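PDB 4CFI: flagellin from Burkholderia pseudomallei, which probably polymerises into the helical filament of the bacterial flagellum, whose rotation drives swimming, and is a target of the immune response. Local coordinates for residues 105-119 and 134-148. Residues are numbered along the deposited sequence; the frame is centred on the assembly and turned at random.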
# COMPACT_ATOMS: atom_id res chain seq x y z
N MET A 105 -3.41 3.55 -2.75
CA MET A 105 -4.13 3.50 -1.49
C MET A 105 -3.92 2.17 -0.80
O MET A 105 -3.75 1.14 -1.45
CB MET A 105 -5.64 3.74 -1.73
CG MET A 105 -5.96 5.09 -2.36
SD MET A 105 -7.69 5.29 -2.80
CE MET A 105 -7.95 3.99 -4.00
N VAL A 106 -3.98 2.16 0.52
CA VAL A 106 -3.88 0.92 1.28
C VAL A 106 -5.13 0.07 1.04
O VAL A 106 -6.25 0.58 1.08
CB VAL A 106 -3.73 1.20 2.78
CG1 VAL A 106 -3.55 -0.10 3.53
CG2 VAL A 106 -2.55 2.13 3.08
N GLN A 107 -4.95 -1.22 0.76
CA GLN A 107 -6.10 -2.12 0.60
C GLN A 107 -6.93 -2.15 1.86
O GLN A 107 -6.43 -1.94 2.95
CB GLN A 107 -5.65 -3.54 0.27
CG GLN A 107 -4.93 -4.22 1.41
CD GLN A 107 -4.42 -5.60 1.05
OE1 GLN A 107 -3.23 -5.88 1.19
NE2 GLN A 107 -5.32 -6.46 0.57
N THR A 108 -8.22 -2.42 1.72
CA THR A 108 -9.12 -2.39 2.86
C THR A 108 -8.76 -3.43 3.94
O THR A 108 -8.23 -4.52 3.65
CB THR A 108 -10.58 -2.58 2.41
OG1 THR A 108 -11.43 -2.29 3.50
CG2 THR A 108 -10.87 -4.01 1.86
N GLY A 109 -9.02 -3.05 5.19
CA GLY A 109 -8.95 -3.99 6.31
C GLY A 109 -7.62 -4.08 7.04
O GLY A 109 -7.46 -4.97 7.88
N GLN A 110 -6.68 -3.19 6.73
CA GLN A 110 -5.35 -3.25 7.33
C GLN A 110 -5.27 -2.25 8.49
O GLN A 110 -5.68 -1.09 8.36
CB GLN A 110 -4.30 -2.94 6.27
CG GLN A 110 -4.35 -3.91 5.09
CD GLN A 110 -3.66 -5.21 5.43
OE1 GLN A 110 -4.30 -6.25 5.52
NE2 GLN A 110 -2.34 -5.15 5.66
N THR A 111 -4.76 -2.71 9.63
CA THR A 111 -4.58 -1.82 10.77
C THR A 111 -3.33 -0.98 10.53
O THR A 111 -2.23 -1.49 10.40
CB THR A 111 -4.52 -2.60 12.09
OG1 THR A 111 -5.78 -3.26 12.28
CG2 THR A 111 -4.30 -1.66 13.27
N LEU A 112 -3.54 0.33 10.46
CA LEU A 112 -2.49 1.30 10.16
C LEU A 112 -1.73 1.70 11.41
O LEU A 112 -0.58 2.12 11.33
CB LEU A 112 -3.09 2.54 9.48
CG LEU A 112 -3.88 2.26 8.20
CD1 LEU A 112 -4.47 3.55 7.65
CD2 LEU A 112 -3.00 1.60 7.15
N GLY A 113 -2.40 1.65 12.57
CA GLY A 113 -1.78 1.99 13.85
C GLY A 113 -2.83 2.01 14.94
O GLY A 113 -4.02 2.00 14.64
N THR A 114 -2.36 2.05 16.18
CA THR A 114 -3.19 2.10 17.35
C THR A 114 -2.75 3.28 18.21
O THR A 114 -1.56 3.45 18.50
CB THR A 114 -3.05 0.79 18.14
OG1 THR A 114 -3.49 -0.29 17.31
CG2 THR A 114 -3.85 0.81 19.44
N ILE A 115 -3.73 4.09 18.61
CA ILE A 115 -3.50 5.34 19.35
C ILE A 115 -4.02 5.16 20.77
O ILE A 115 -5.18 4.76 20.97
CB ILE A 115 -4.25 6.55 18.71
CG1 ILE A 115 -3.96 6.63 17.20
CG2 ILE A 115 -3.93 7.84 19.44
CD1 ILE A 115 -4.91 7.53 16.45
N LYS A 116 -3.19 5.46 21.77
CA LYS A 116 -3.65 5.46 23.17
C LYS A 116 -4.40 6.76 23.45
O LYS A 116 -3.89 7.84 23.19
CB LYS A 116 -2.47 5.29 24.15
CG LYS A 116 -2.89 5.34 25.61
CD LYS A 116 -1.71 5.32 26.57
CE LYS A 116 -2.18 5.30 28.01
NZ LYS A 116 -1.04 5.25 28.97
N VAL A 117 -5.61 6.63 23.99
CA VAL A 117 -6.54 7.74 24.21
C VAL A 117 -7.21 7.58 25.58
O VAL A 117 -6.98 6.60 26.28
CB VAL A 117 -7.63 7.82 23.11
CG1 VAL A 117 -6.98 8.02 21.75
CG2 VAL A 117 -8.55 6.61 23.13
N ALA A 118 -8.03 8.56 25.95
CA ALA A 118 -8.79 8.53 27.20
C ALA A 118 -10.09 9.27 27.00
O ALA A 118 -10.17 10.49 27.22
CB ALA A 118 -7.99 9.13 28.36
N ILE A 119 -11.12 8.56 26.52
CA ILE A 119 -12.39 9.16 26.14
C ILE A 119 -13.56 8.33 26.62
O ILE A 119 -13.42 7.13 26.91
CB ILE A 119 -12.50 9.39 24.60
CG1 ILE A 119 -12.47 8.06 23.84
CG2 ILE A 119 -11.42 10.36 24.12
CD1 ILE A 119 -12.52 8.18 22.33
N GLU A 134 -14.67 3.47 29.61
CA GLU A 134 -13.63 4.32 29.00
C GLU A 134 -13.03 3.61 27.78
O GLU A 134 -12.70 2.41 27.83
CB GLU A 134 -12.52 4.64 30.01
CG GLU A 134 -11.49 5.64 29.51
CD GLU A 134 -10.36 5.94 30.50
OE1 GLU A 134 -10.37 5.34 31.59
OE2 GLU A 134 -9.48 6.79 30.18
N THR A 135 -12.91 4.35 26.69
CA THR A 135 -12.11 3.92 25.55
C THR A 135 -10.68 4.36 25.78
O THR A 135 -10.42 5.55 25.98
CB THR A 135 -12.66 4.51 24.24
OG1 THR A 135 -14.00 4.02 24.03
CG2 THR A 135 -11.80 4.15 23.05
N THR A 136 -9.76 3.41 25.72
CA THR A 136 -8.35 3.62 26.05
C THR A 136 -7.40 3.44 24.86
O THR A 136 -6.24 3.85 24.93
CB THR A 136 -7.90 2.72 27.20
OG1 THR A 136 -8.11 1.36 26.81
CG2 THR A 136 -8.69 3.03 28.49
N GLN A 137 -7.87 2.83 23.77
CA GLN A 137 -7.10 2.75 22.52
C GLN A 137 -8.06 2.86 21.36
O GLN A 137 -9.21 2.43 21.47
CB GLN A 137 -6.34 1.40 22.38
CG GLN A 137 -5.47 1.06 23.57
CD GLN A 137 -4.76 -0.26 23.46
OE1 GLN A 137 -4.92 -0.98 22.50
NE2 GLN A 137 -3.98 -0.58 24.48
N ILE A 138 -7.57 3.40 20.24
CA ILE A 138 -8.30 3.37 18.98
C ILE A 138 -7.40 2.77 17.91
O ILE A 138 -6.30 3.26 17.66
CB ILE A 138 -8.78 4.77 18.54
CG1 ILE A 138 -9.69 5.37 19.62
CG2 ILE A 138 -9.47 4.69 17.18
CD1 ILE A 138 -9.99 6.85 19.38
N ASN A 139 -7.88 1.70 17.28
CA ASN A 139 -7.24 1.10 16.13
C ASN A 139 -7.79 1.74 14.88
O ASN A 139 -9.01 1.81 14.71
CB ASN A 139 -7.52 -0.39 16.10
CG ASN A 139 -7.15 -1.05 17.41
OD1 ASN A 139 -5.98 -1.06 17.82
ND2 ASN A 139 -8.14 -1.59 18.09
N VAL A 140 -6.90 2.22 14.01
CA VAL A 140 -7.27 2.88 12.76
C VAL A 140 -7.04 1.90 11.61
O VAL A 140 -5.92 1.43 11.40
CB VAL A 140 -6.45 4.16 12.57
CG1 VAL A 140 -6.86 4.89 11.28
CG2 VAL A 140 -6.60 5.08 13.77
N VAL A 141 -8.12 1.60 10.90
CA VAL A 141 -8.14 0.53 9.91
C VAL A 141 -8.46 1.13 8.52
O VAL A 141 -9.36 1.95 8.38
CB VAL A 141 -9.20 -0.53 10.31
CG1 VAL A 141 -9.23 -1.67 9.31
CG2 VAL A 141 -8.92 -1.08 11.71
N SER A 142 -7.71 0.74 7.51
CA SER A 142 -7.94 1.25 6.16
C SER A 142 -9.27 0.77 5.59
O SER A 142 -9.75 -0.32 5.94
CB SER A 142 -6.82 0.77 5.23
OG SER A 142 -6.81 -0.65 5.22
N ASP A 143 -9.86 1.58 4.71
CA ASP A 143 -11.10 1.23 4.02
C ASP A 143 -10.93 0.92 2.52
O ASP A 143 -11.91 0.62 1.86
CB ASP A 143 -12.21 2.27 4.26
CG ASP A 143 -11.95 3.62 3.61
OD1 ASP A 143 -10.99 3.78 2.82
OD2 ASP A 143 -12.75 4.55 3.88
N GLY A 144 -9.71 0.96 2.01
CA GLY A 144 -9.46 0.67 0.60
C GLY A 144 -9.69 1.84 -0.33
O GLY A 144 -9.42 1.73 -1.54
N LYS A 145 -10.21 2.94 0.19
CA LYS A 145 -10.53 4.14 -0.57
C LYS A 145 -9.78 5.37 -0.04
O LYS A 145 -10.13 6.51 -0.37
CB LYS A 145 -12.04 4.39 -0.55
CG LYS A 145 -12.83 3.24 -1.16
CD LYS A 145 -14.34 3.45 -1.16
CE LYS A 145 -14.82 4.51 -2.13
NZ LYS A 145 -14.52 4.22 -3.56
N GLY A 146 -8.72 5.13 0.74
CA GLY A 146 -7.89 6.21 1.28
C GLY A 146 -8.35 6.77 2.62
O GLY A 146 -7.73 7.73 3.11
N GLY A 147 -9.38 6.17 3.23
CA GLY A 147 -9.86 6.59 4.53
C GLY A 147 -9.91 5.44 5.52
O GLY A 147 -9.19 4.44 5.38
N PHE A 148 -10.74 5.59 6.55
CA PHE A 148 -10.56 4.84 7.78
C PHE A 148 -11.86 4.35 8.40
O PHE A 148 -12.90 5.02 8.30
CB PHE A 148 -9.86 5.74 8.84
CG PHE A 148 -8.73 6.57 8.30
CD1 PHE A 148 -7.57 5.96 7.89
CD2 PHE A 148 -8.85 7.95 8.15
CE1 PHE A 148 -6.54 6.72 7.34
CE2 PHE A 148 -7.83 8.71 7.61
CZ PHE A 148 -6.66 8.09 7.21
O HOH W 1 -7.48 2.81 2.00
O HOH W 2 -14.06 -1.74 2.93
O HOH W 3 -7.08 5.93 29.00
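Ser142 turns its hydroxyl into the loop 107-110: with chi1 at 59°, OG sits between its own backbone N and carbonyl carbon, donates to Gln107 O over 2.6 Å and accepts from Gln110 N at 3.0 Å. The backbone of Ser142 adds bonds to Gly109 N and Gln110 O, so this buried residue ties the loop down through both main chain and side chain. Beside it, a water accepts from Gly146 N and donates to Val106 O, while Asp143 OD1 takes Lys145 N and Gly147 N from opposite faces of its carboxylate, the former closing an Asx turn. From here strands 111-119 and 135-142 pair as an antiparallel ladder in the D2 region of flagellin, with a beta bulge between Lys116 and Ile119; strand 148-152, on the other side of 135-142, completes a three-stranded sheet. On one face Thr114 and Asn139 lie side by side; Thr114 OG1 donates to Asn139 OD1 at 2.7 Å, in the carbonyl plane on a lone pair, and Asn139 ND2 goes on to Thr151. Ile115, Ile119, Ile138 and Val140 point to the other face, along with Thr135. Ile115 CD1 meets Val140 CG2 at 4.0 Å, and the Ile115 side chain also packs on helix 197-213. Ile138 crosses Val117 at about a right angle, its CG1 3.9 Å from Val117 CG2, and its CD1 touches Ile119 CD1. Leu112 CD1 abuts the edge of the Phe148 ring, 3.8 Å from CE1. At the far end a water bridges Val117 O and Glu134 OE2.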